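Local coordinates for hypothetical protein XCC3642 (Xanthomonas campestris pv. campestris, PDB 2E12) that is of unknown function but adopts a novel variant of the Sm-like fold, a motif that in other proteins commonly serves RNA binding, at residues Ala5-Thr10 against Trp82-Val87; Glu29-Glu34 against Gly43-Arg48. All coordinates share one frame; numbering follows the deposited sequence.

Two ways of joining parts of a small Sm-like fold appear here side by side. Contact 1 lies largely at the surface and pins the chain that precedes helix 12-23 onto the turn between strands 79-82 and 86-91, using side chains: a phenol-carboxylate bond and an indole face. Contact 2, partly buried, pairs strand 30-35 with the chain entering strand 44-55, and does so almost wholly through backbone amides and carbonyls. Their centres lie about 17 Å apart, on opposite sides of the chain's centre, yet strands 86-91 and 30-35 are neighbours in one sheet, where V87 N probably bonds to E34 O at 2.6 Å and I86 packs on I33.

Contact 1: residues Ala5-Thr10 against Trp82-Val87; sequences APHVYT and WMDRIV
The hydroxyl of Y9 donates to the carboxylate of D84, with OH to OD1 at 2.8 Å, and this is the hydrogen bond that joins the two segments. The oxygen lies in the plane of the phenol ring at its edge, and it receives the bond on its anti side, 17° out of the carboxylate plane. The carboxylate is turned steeply to the ring. D84 holds its CG between the backbone N and the carbonyl carbon (chi1 55°), which places OD1 beside the tyrosine hydroxyl; its CB packs closely against the ring, 3.2 Å from Y9 CE2. H7 CB also comes within 3.5 Å of D84 OD1, a van der Waals approach.

R85 bends back at chi2 and chi3, bringing NE to 3.7 Å from D84 OD2, a long charge pairing with no N-H aimed at the oxygen. Its stronger partner is D36, reached through NH2.

A second, apolar half is built on W82. P6 lies over one face of the indole, its CG 3.7 Å from the centroid of the five-membered ring and 13° off the normal, a CH-pi contact. A5 CB sits over the same ring system at its six-membered end, 3.4 Å from CZ3, while Y54 meets W82 edge-to-face. Backbone bonds from A5 to R55 and from Y9 to S63 tie this N-terminal chain to neighbouring strands as well. Proline on tryptophan and tyrosine on aspartate thus fasten an irregular N-terminal segment across the 3-10 turn that links the two sheets of this Sm-like fold.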
ATOM      1  N   ALA A   5      12.879   7.560  16.402  1.00  6.58           N
ATOM      2  CA  ALA A   5      11.421   7.595  16.421  1.00  6.58           C
ATOM      3  C   ALA A   5      10.935   6.623  17.481  1.00  6.58           C
ATOM      4  O   ALA A   5      11.611   5.645  17.789  1.00  6.58           O
ATOM      5  CB  ALA A   5      10.857   7.211  15.046  1.00  6.58           C
ATOM      6  N   PRO A   6       9.766   6.895  18.070  1.00  2.75           N
ATOM      7  CA  PRO A   6       9.175   6.041  19.102  1.00  2.75           C
ATOM      8  C   PRO A   6       8.973   4.577  18.664  1.00  2.75           C
ATOM      9  O   PRO A   6       9.105   3.672  19.484  1.00  6.58           O
ATOM     10  CB  PRO A   6       7.860   6.760  19.446  1.00  2.75           C
ATOM     11  CG  PRO A   6       7.652   7.745  18.296  1.00  2.75           C
ATOM     12  CD  PRO A   6       9.038   8.171  17.972  1.00  2.75           C
ATOM     13  N   HIS A   7       8.653   4.356  17.387  1.00  6.58           N
ATOM     14  CA  HIS A   7       8.460   3.001  16.842  1.00  6.58           C
ATOM     15  C   HIS A   7       8.915   2.974  15.381  1.00  6.58           C
ATOM     16  O   HIS A   7       8.865   4.001  14.708  1.00  6.58           O
ATOM     17  CB  HIS A   7       6.977   2.580  16.880  1.00  6.58           C
ATOM     18  CG  HIS A   7       6.323   2.730  18.219  1.00 17.56           C
ATOM     19  ND1 HIS A   7       5.882   3.945  18.699  1.00 28.54           N
ATOM     20  CD2 HIS A   7       6.016   1.816  19.170  1.00 28.54           C
ATOM     21  CE1 HIS A   7       5.329   3.773  19.887  1.00 39.52           C
ATOM     22  NE2 HIS A   7       5.398   2.491  20.194  1.00 39.52           N
ATOM     23  N   VAL A   8       9.363   1.813  14.893  1.00  6.58           N
ATOM     24  CA  VAL A   8       9.799   1.664  13.487  1.00  6.58           C
ATOM     25  C   VAL A   8       9.331   0.304  12.924  1.00  6.58           C
ATOM     26  O   VAL A   8       9.216  -0.666  13.673  1.00  6.58           O
ATOM     27  CB  VAL A   8      11.352   1.796  13.329  1.00  6.58           C
ATOM     28  CG1 VAL A   8      11.793   3.226  13.615  1.00 17.56           C
ATOM     29  CG2 VAL A   8      12.064   0.827  14.268  1.00 17.56           C
ATOM     30  N   TYR A   9       9.091   0.236  11.612  1.00  6.58           N
ATOM     31  CA  TYR A   9       8.566  -0.986  10.962  1.00  6.58           C
ATOM     32  C   TYR A   9       9.360  -1.580   9.783  1.00  6.58           C
ATOM     33  O   TYR A   9       9.860  -0.856   8.926  1.00  6.58           O
ATOM     34  CB  TYR A   9       7.133  -0.710  10.493  1.00  6.58           C
ATOM     35  CG  TYR A   9       6.239  -0.203  11.603  1.00 17.56           C
ATOM     36  CD1 TYR A   9       5.566  -1.092  12.443  1.00 28.54           C
ATOM     37  CD2 TYR A   9       6.128   1.162  11.861  1.00 28.54           C
ATOM     38  CE1 TYR A   9       4.808  -0.634  13.515  1.00 39.52           C
ATOM     39  CE2 TYR A   9       5.377   1.628  12.930  1.00 39.52           C
ATOM     40  CZ  TYR A   9       4.720   0.726  13.754  1.00 50.50           C
ATOM     41  OH  TYR A   9       3.979   1.183  14.821  1.00 61.48           O
ATOM     42  N   THR A  10       9.425  -2.909   9.729  1.00  6.58           N
ATOM     43  CA  THR A  10      10.167  -3.611   8.678  1.00  6.58           C
ATOM     44  C   THR A  10       9.346  -4.635   7.888  1.00  6.58           C
ATOM     45  O   THR A  10       9.832  -5.201   6.910  1.00  6.58           O
ATOM     46  CB  THR A  10      11.389  -4.357   9.266  1.00  6.58           C
ATOM     47  OG1 THR A  10      10.943  -5.397  10.143  1.00 17.56           O
ATOM     48  CG2 THR A  10      12.271  -3.398  10.051  1.00 17.56           C
ATOM     49  N   TRP A  82       3.039  10.911  14.352  1.00  6.58           N
ATOM     50  CA  TRP A  82       3.772   9.850  13.680  1.00  6.58           C
ATOM     51  C   TRP A  82       2.696   9.066  12.934  1.00  6.58           C
ATOM     52  O   TRP A  82       1.644   8.750  13.496  1.00  6.58           O
ATOM     53  CB  TRP A  82       4.521   8.960  14.680  1.00  6.58           C
ATOM     54  CG  TRP A  82       5.681   9.661  15.321  1.00 17.56           C
ATOM     55  CD1 TRP A  82       5.668  10.370  16.485  1.00 28.54           C
ATOM     56  CD2 TRP A  82       7.007   9.782  14.794  1.00 28.54           C
ATOM     57  NE1 TRP A  82       6.902  10.928  16.717  1.00 39.52           N
ATOM     58  CE2 TRP A  82       7.745  10.583  15.695  1.00 39.52           C
ATOM     59  CE3 TRP A  82       7.645   9.293  13.646  1.00 39.52           C
ATOM     60  CZ2 TRP A  82       9.091  10.909  15.483  1.00 50.50           C
ATOM     61  CZ3 TRP A  82       8.986   9.617  13.433  1.00 50.50           C
ATOM     62  CH2 TRP A  82       9.692  10.419  14.352  1.00 61.48           C
ATOM     63  N   MET A  83       2.957   8.773  11.664  1.00  6.58           N
ATOM     64  CA  MET A  83       1.984   8.095  10.813  1.00  6.58           C
ATOM     65  C   MET A  83       1.565   6.659  11.134  1.00  6.58           C
ATOM     66  O   MET A  83       0.521   6.214  10.659  1.00  6.58           O
ATOM     67  CB  MET A  83       2.439   8.203   9.355  1.00  6.58           C
ATOM     68  CG  MET A  83       2.206   9.595   8.769  1.00 17.56           C
ATOM     69  SD  MET A  83       3.175   9.958   7.285  1.00 28.54           S
ATOM     70  CE  MET A  83       2.153   9.212   6.018  1.00 39.52           C
ATOM     71  N   ASP A  84       2.343   5.932  11.930  1.00  6.58           N
ATOM     72  CA  ASP A  84       1.954   4.562  12.279  1.00  6.58           C
ATOM     73  C   ASP A  84       0.704   4.541  13.167  1.00  6.58           C
ATOM     74  O   ASP A  84       0.147   3.481  13.456  1.00  6.58           O
ATOM     75  CB  ASP A  84       3.092   3.834  13.002  1.00  6.58           C
ATOM     76  CG  ASP A  84       3.591   4.582  14.230  1.00 17.56           C
ATOM     77  OD1 ASP A  84       4.283   3.956  15.062  1.00 28.54           O
ATOM     78  OD2 ASP A  84       3.303   5.788  14.362  1.00 28.54           O
ATOM     79  N   ARG A  85       0.265   5.717  13.596  1.00  6.58           N
ATOM     80  CA  ARG A  85      -0.911   5.837  14.457  1.00  6.58           C
ATOM     81  C   ARG A  85      -2.220   5.968  13.665  1.00  6.58           C
ATOM     82  O   ARG A  85      -3.309   5.953  14.245  1.00  6.58           O
ATOM     83  CB  ARG A  85      -0.757   7.055  15.373  1.00  6.58           C
ATOM     84  CG  ARG A  85       0.579   7.134  16.110  1.00 17.56           C
ATOM     85  CD  ARG A  85       0.704   6.112  17.247  1.00 28.54           C
ATOM     86  NE  ARG A  85       0.715   4.726  16.783  1.00 39.52           N
ATOM     87  CZ  ARG A  85       0.834   3.670  17.583  1.00 50.50           C
ATOM     88  NH1 ARG A  85       0.954   3.838  18.894  1.00 61.48           N
ATOM     89  NH2 ARG A  85       0.831   2.446  17.076  1.00 61.48           N
ATOM     90  N   ILE A  86      -2.115   6.089  12.345  1.00  2.75           N
ATOM     91  CA  ILE A  86      -3.296   6.255  11.491  1.00  2.75           C
ATOM     92  C   ILE A  86      -4.039   4.982  11.130  1.00  2.75           C
ATOM     93  O   ILE A  86      -3.429   3.977  10.794  1.00  6.58           O
ATOM     94  CB  ILE A  86      -2.931   6.978  10.178  1.00  2.75           C
ATOM     95  CG1 ILE A  86      -2.527   8.419  10.506  1.00  2.75           C
ATOM     96  CG2 ILE A  86      -4.107   6.899   9.187  1.00  2.75           C
ATOM     97  CD1 ILE A  86      -1.995   9.223   9.338  1.00  2.75           C
ATOM     98  N   VAL A  87      -5.368   5.066  11.170  1.00  6.58           N
ATOM     99  CA  VAL A  87      -6.258   3.948  10.860  1.00  6.58           C
ATOM    100  C   VAL A  87      -7.120   4.223   9.619  1.00  6.58           C
ATOM    101  O   VAL A  87      -7.557   3.297   8.930  1.00  6.58           O
ATOM    102  CB  VAL A  87      -7.185   3.666  12.061  1.00  6.58           C
ATOM    103  CG1 VAL A  87      -8.045   2.452  11.790  1.00 17.56           C
ATOM    104  CG2 VAL A  87      -6.354   3.463  13.307  1.00 17.56           C
TER

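Contact 2: residues Glu29-Glu34 against Gly43-Arg48; sequences ERVRIE and GTVAVR
Three backbone hydrogen bonds join E29-V31 to G43-V45: V31 N to G43 O, G43 N to V31 O and V45 N to E29 O, each 3.1 Å long. V31 and G43 form an antiparallel hydrogen-bonded pair in which each residue both gives and takes. Both donors approach their carbonyls almost head-on, with C=O...N angles of 170° and 172°. The third bond, from V45 N, is straight at its hydrogen (175°), but the donor is tilted from the carbonyl plane of E29. G43 O also receives a CA-H...O contact at 3.4 Å from R30 CA, whose own partner in the register is T44, a non-hydrogen-bonded pair.

Side chains add less. On the face shared by R30 and T44, R30 CG lies 3.9 Å from T44 OG1, the threonine branch that stands beside the backbone N. V31 CG2 and V45 CG2 meet loosely at 4.3 Å, and V45 CG2 also rests on E29 O at 3.3 Å. L25 touches both valines and L67 touches V45, continuing the apolar layer.

G43 stands where the chain turns a corner between two sheets. T44 is in turn backbone-bonded to D70 of strand 61-70. Pairing carried by amides and carbonyls therefore persists through the corner: V31 and G43 satisfy each other's N and O, V45 N satisfies E29 O, and T44 engages the next sheet through D70.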
ATOM      1  N   GLU A  29      -3.941  19.099   1.055  1.00  2.75           N
ATOM      2  CA  GLU A  29      -5.277  18.516   0.941  1.00  2.75           C
ATOM      3  C   GLU A  29      -5.972  18.529   2.298  1.00  2.75           C
ATOM      4  O   GLU A  29      -5.345  18.289   3.332  1.00  2.75           O
ATOM      5  CB  GLU A  29      -5.176  17.078   0.418  1.00  2.75           C
ATOM      6  CG  GLU A  29      -6.490  16.443  -0.018  1.00  2.75           C
ATOM      7  CD  GLU A  29      -6.948  16.869  -1.408  1.00  2.75           C
ATOM      8  OE1 GLU A  29      -8.004  17.543  -1.497  1.00  2.75           O
ATOM      9  OE2 GLU A  29      -6.270  16.532  -2.413  1.00  2.75           O
ATOM     10  N   ARG A  30      -7.265  18.824   2.294  1.00  2.75           N
ATOM     11  CA  ARG A  30      -8.038  18.862   3.533  1.00  2.75           C
ATOM     12  C   ARG A  30      -8.599  17.475   3.793  1.00  2.75           C
ATOM     13  O   ARG A  30      -9.271  16.895   2.934  1.00  2.75           O
ATOM     14  CB  ARG A  30      -9.166  19.877   3.413  1.00  2.75           C
ATOM     15  CG  ARG A  30      -8.704  21.324   3.508  1.00  2.75           C
ATOM     16  CD  ARG A  30      -9.820  22.274   3.120  1.00  2.75           C
ATOM     17  NE  ARG A  30     -10.954  22.230   4.041  1.00  2.75           N
ATOM     18  CZ  ARG A  30     -12.195  22.536   3.688  1.00  2.75           C
ATOM     19  NH1 ARG A  30     -12.446  22.902   2.439  1.00  2.75           N
ATOM     20  NH2 ARG A  30     -13.180  22.476   4.576  1.00  2.75           N
ATOM     21  N   VAL A  31      -8.309  16.933   4.971  1.00  6.58           N
ATOM     22  CA  VAL A  31      -8.775  15.597   5.299  1.00  6.58           C
ATOM     23  C   VAL A  31      -9.126  15.454   6.771  1.00  6.58           C
ATOM     24  O   VAL A  31      -8.842  16.337   7.584  1.00  6.58           O
ATOM     25  CB  VAL A  31      -7.691  14.551   4.968  1.00  6.58           C
ATOM     26  CG1 VAL A  31      -7.300  14.641   3.503  1.00 17.56           C
ATOM     27  CG2 VAL A  31      -6.471  14.787   5.846  1.00 17.56           C
ATOM     28  N   ARG A  32      -9.776  14.346   7.092  1.00  6.58           N
ATOM     29  CA  ARG A  32     -10.130  14.031   8.471  1.00  6.58           C
ATOM     30  C   ARG A  32      -9.426  12.699   8.655  1.00  6.58           C
ATOM     31  O   ARG A  32      -9.531  11.818   7.797  1.00  6.58           O
ATOM     32  CB  ARG A  32     -11.635  13.860   8.638  1.00  6.58           C
ATOM     33  CG  ARG A  32     -12.164  14.226  10.021  1.00 17.56           C
ATOM     34  CD  ARG A  32     -13.661  14.531   9.951  1.00 28.54           C
ATOM     35  NE  ARG A  32     -14.390  13.541   9.161  1.00 39.52           N
ATOM     36  CZ  ARG A  32     -14.495  12.253   9.476  1.00 50.50           C
ATOM     37  NH1 ARG A  32     -13.918  11.785  10.576  1.00 61.48           N
ATOM     38  NH2 ARG A  32     -15.168  11.429   8.687  1.00 61.48           N
ATOM     39  N   ILE A  33      -8.710  12.560   9.763  1.00  6.58           N
ATOM     40  CA  ILE A  33      -7.940  11.355  10.032  1.00  6.58           C
ATOM     41  C   ILE A  33      -8.401  10.556  11.240  1.00  6.58           C
ATOM     42  O   ILE A  33      -8.739  11.128  12.269  1.00  6.58           O
ATOM     43  CB  ILE A  33      -6.466  11.734  10.249  1.00  6.58           C
ATOM     44  CG1 ILE A  33      -5.969  12.540   9.044  1.00 17.56           C
ATOM     45  CG2 ILE A  33      -5.621  10.483  10.465  1.00 17.56           C
ATOM     46  CD1 ILE A  33      -4.587  13.135   9.230  1.00 28.54           C
ATOM     47  N   GLU A  34      -8.411   9.231  11.100  1.00  6.58           N
ATOM     48  CA  GLU A  34      -8.778   8.342  12.198  1.00  6.58           C
ATOM     49  C   GLU A  34      -7.472   7.775  12.770  1.00  6.58           C
ATOM     50  O   GLU A  34      -6.673   7.190  12.035  1.00  6.58           O
ATOM     51  CB  GLU A  34      -9.674   7.193  11.713  1.00  6.58           C
ATOM     52  CG  GLU A  34     -11.053   7.627  11.223  1.00 17.56           C
ATOM     53  CD  GLU A  34     -12.015   6.454  11.065  1.00 28.54           C
ATOM     54  OE1 GLU A  34     -13.134   6.656  10.543  1.00 39.52           O
ATOM     55  OE2 GLU A  34     -11.650   5.329  11.472  1.00 39.52           O
ATOM     56  N   GLY A  43      -7.902  18.783   9.326  1.00  6.58           N
ATOM     57  CA  GLY A  43      -7.192  19.988   8.969  1.00  6.58           C
ATOM     58  C   GLY A  43      -6.538  19.910   7.618  1.00  6.58           C
ATOM     59  O   GLY A  43      -6.944  19.114   6.757  1.00  6.58           O
ATOM     60  N   THR A  44      -5.515  20.733   7.425  1.00  2.75           N
ATOM     61  CA  THR A  44      -4.807  20.735   6.156  1.00  2.75           C
ATOM     62  C   THR A  44      -3.416  20.119   6.268  1.00  2.75           C
ATOM     63  O   THR A  44      -2.653  20.428   7.186  1.00  2.75           O
ATOM     64  CB  THR A  44      -4.667  22.168   5.597  1.00  2.75           C
ATOM     65  OG1 THR A  44      -5.917  22.856   5.706  1.00  2.75           O
ATOM     66  CG2 THR A  44      -4.280  22.119   4.124  1.00  2.75           C
ATOM     67  N   VAL A  45      -3.110  19.220   5.338  1.00  2.75           N
ATOM     68  CA  VAL A  45      -1.796  18.580   5.263  1.00  2.75           C
ATOM     69  C   VAL A  45      -0.811  19.704   4.929  1.00  2.75           C
ATOM     70  O   VAL A  45      -0.835  20.227   3.823  1.00  2.75           O
ATOM     71  CB  VAL A  45      -1.738  17.548   4.115  1.00  2.75           C
ATOM     72  CG1 VAL A  45      -0.342  16.896   4.064  1.00  2.75           C
ATOM     73  CG2 VAL A  45      -2.820  16.485   4.306  1.00  2.75           C
ATOM     74  N   ALA A  46       0.055  20.064   5.875  1.00  2.75           N
ATOM     75  CA  ALA A  46       1.021  21.141   5.643  1.00  2.75           C
ATOM     76  C   ALA A  46       1.947  20.860   4.461  1.00  2.75           C
ATOM     77  O   ALA A  46       2.169  21.719   3.621  1.00  2.75           O
ATOM     78  CB  ALA A  46       1.850  21.386   6.908  1.00  2.75           C
ATOM     79  N   VAL A  47       2.486  19.648   4.401  1.00  2.75           N
ATOM     80  CA  VAL A  47       3.392  19.272   3.326  1.00  2.75           C
ATOM     81  C   VAL A  47       3.264  17.759   3.116  1.00  2.75           C
ATOM     82  O   VAL A  47       3.078  17.022   4.083  1.00  2.75           O
ATOM     83  CB  VAL A  47       4.847  19.663   3.695  1.00  2.75           C
ATOM     84  CG1 VAL A  47       5.326  18.849   4.895  1.00  2.75           C
ATOM     85  CG2 VAL A  47       5.770  19.475   2.507  1.00  2.75           C
ATOM     86  N   ARG A  48       3.334  17.293   1.868  1.00  6.58           N
ATOM     87  CA  ARG A  48       3.214  15.857   1.612  1.00  6.58           C
ATOM     88  C   ARG A  48       4.271  15.156   2.453  1.00  6.58           C
ATOM     89  O   ARG A  48       5.454  15.488   2.373  1.00  6.58           O
ATOM     90  CB  ARG A  48       3.434  15.529   0.127  1.00  6.58           C
ATOM     91  CG  ARG A  48       3.353  14.028  -0.177  1.00 17.56           C
ATOM     92  CD  ARG A  48       3.719  13.699  -1.627  1.00 28.54           C
ATOM     93  NE  ARG A  48       2.713  14.157  -2.583  1.00 39.52           N
ATOM     94  CZ  ARG A  48       2.778  13.949  -3.895  1.00 50.50           C
ATOM     95  NH1 ARG A  48       3.802  13.288  -4.417  1.00 61.48           N
ATOM     96  NH2 ARG A  48       1.818  14.402  -4.689  1.00 61.48           N
TER